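Local coordinates for protein Emp47p (form2) (Saccharomyces cerevisiae, PDB 2A6Z) that serves as a carbohydrate-binding cargo receptor for glycoprotein secretion and is required for a related receptor, EMP46, to leave the endoplasmic reticulum, at residues Gly116-Gly119 with Pro120-Arg123. Numbering follows the deposited sequence. Where two conformers were deposited one is given.
Sequences GPLG and PTLR
L118 meets R123 at the guanidinium end: the leucine side chain lies crosswise to the arginine, with CG and CD1 each 3.6 Å from R123 NH2. P117 joins at longer range, its ring CD also turned to that nitrogen. Nearer the backbone, L118 CB rests 4.0 Å from T121 CG2.

No direct hydrogen bond ties G116-G119 to P120-R123; two waters bridge them across the bend of the chain. One accepts from R123 NH2 (2.9 Å) and from L118 N, and donates to G119 O at 2.8 Å. The other accepts from G116 N and links to T121 OG1 at 3.1 Å. It also lies 3.1 Å from G119 O, well placed to donate, though perhaps sharing its protons with other acceptors. Both waters thus approach G119 O.

G116 to G119 form a type I beta turn, closed by G119 N to G116 O. It belongs to the loop between strands 108-113 and 121-128, antiparallel neighbours in one sheet of the legume-lectin-like beta sandwich. G119, the last residue of the turn, has positive phi; P120 comes next.

On strand 121-128, T121 and R123, two residues apart, are coupled: R123 NE donates to T121 OG1 (3.0 Å). The bond is bent, 141° at the hydrogen, and the hydroxyl sits 20° out of the guanidinium plane. Chi1 of 47° tucks OG1 between the backbone N and carbonyl carbon of T121, leaving CG2 anti to that carbon. The arginine chain reaches back extended from CG to NE. Farther out, S142 OG is hydrogen-bonded to R123 NH1, Y139 of helix 138-141 touches both P117 and R123, and L147 packs on L118 and T121.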
loop_
_atom_site.group_PDB
_atom_site.type_symbol
_atom_site.label_atom_id
_atom_site.label_comp_id
_atom_site.label_asym_id
_atom_site.label_seq_id
_atom_site.Cartn_x
_atom_site.Cartn_y
_atom_site.Cartn_z
ATOM N N GLY A 116 -11.784 4.196 -11.675
ATOM C CA GLY A 116 -13.102 3.722 -11.354
ATOM C C GLY A 116 -14.150 4.833 -11.494
ATOM O O GLY A 116 -13.861 5.965 -11.850
ATOM N N PRO A 117 -15.388 4.473 -11.200
ATOM C CA PRO A 117 -16.551 5.347 -11.516
ATOM C C PRO A 117 -16.658 6.549 -10.630
ATOM O O PRO A 117 -17.472 7.434 -10.942
ATOM C CB PRO A 117 -17.755 4.421 -11.377
ATOM C CG PRO A 117 -17.313 3.300 -10.544
ATOM C CD PRO A 117 -15.815 3.131 -10.727
ATOM N N LEU A 118 -15.886 6.629 -9.552
ATOM C CA LEU A 118 -15.974 7.748 -8.586
ATOM C C LEU A 118 -14.778 8.686 -8.754
ATOM O O LEU A 118 -14.693 9.653 -7.996
ATOM C CB LEU A 118 -16.019 7.274 -7.136
ATOM C CG LEU A 118 -17.082 6.193 -6.839
ATOM C CD1 LEU A 118 -17.011 5.882 -5.370
ATOM C CD2 LEU A 118 -18.454 6.564 -7.354
ATOM N N GLY A 119 -13.873 8.405 -9.719
ATOM C CA GLY A 119 -12.656 9.209 -9.821
ATOM C C GLY A 119 -11.636 8.798 -8.767
ATOM O O GLY A 119 -11.668 7.647 -8.290
ATOM N N PRO A 120 -10.693 9.683 -8.411
ATOM C CA PRO A 120 -9.595 9.315 -7.475
ATOM C C PRO A 120 -10.146 8.848 -6.141
ATOM O O PRO A 120 -10.892 9.577 -5.442
ATOM C CB PRO A 120 -8.805 10.604 -7.376
ATOM C CG PRO A 120 -9.115 11.366 -8.627
ATOM C CD PRO A 120 -10.567 11.046 -8.929
ATOM N N THR A 121 -9.722 7.639 -5.749
ATOM C CA THR A 121 -10.203 7.001 -4.544
ATOM C C THR A 121 -9.070 6.243 -3.844
ATOM O O THR A 121 -8.063 5.861 -4.474
ATOM C CB THR A 121 -11.317 5.976 -4.818
ATOM O OG1 THR A 121 -10.969 5.110 -5.915
ATOM C CG2 THR A 121 -12.628 6.644 -5.204
ATOM N N LEU A 122 -9.309 5.980 -2.559
ATOM C CA LEU A 122 -8.636 4.920 -1.796
ATOM C C LEU A 122 -9.693 3.892 -1.507
ATOM O O LEU A 122 -10.733 4.187 -0.910
ATOM C CB LEU A 122 -7.996 5.503 -0.516
ATOM C CG LEU A 122 -7.090 4.466 0.209
ATOM C CD1 LEU A 122 -6.131 5.253 1.103
ATOM C CD2 LEU A 122 -7.848 3.460 1.078
ATOM N N ARG A 123 -9.428 2.648 -1.897
ATOM C CA ARG A 123 -10.384 1.567 -1.760
ATOM C C ARG A 123 -9.752 0.405 -1.002
ATOM O O ARG A 123 -8.571 0.062 -1.198
ATOM C CB ARG A 123 -10.796 1.046 -3.144
ATOM C CG ARG A 123 -11.693 2.030 -3.893
ATOM C CD ARG A 123 -11.751 1.717 -5.402
ATOM N NE ARG A 123 -12.704 2.698 -6.048
ATOM C CZ ARG A 123 -14.003 2.540 -6.153
ATOM N NH1 ARG A 123 -14.623 1.444 -5.679
ATOM N NH2 ARG A 123 -14.719 3.505 -6.759
HETATM O O HOH W 1 -10.744 4.748 -8.972
HETATM O O HOH W 2 -13.366 5.422 -8.476
#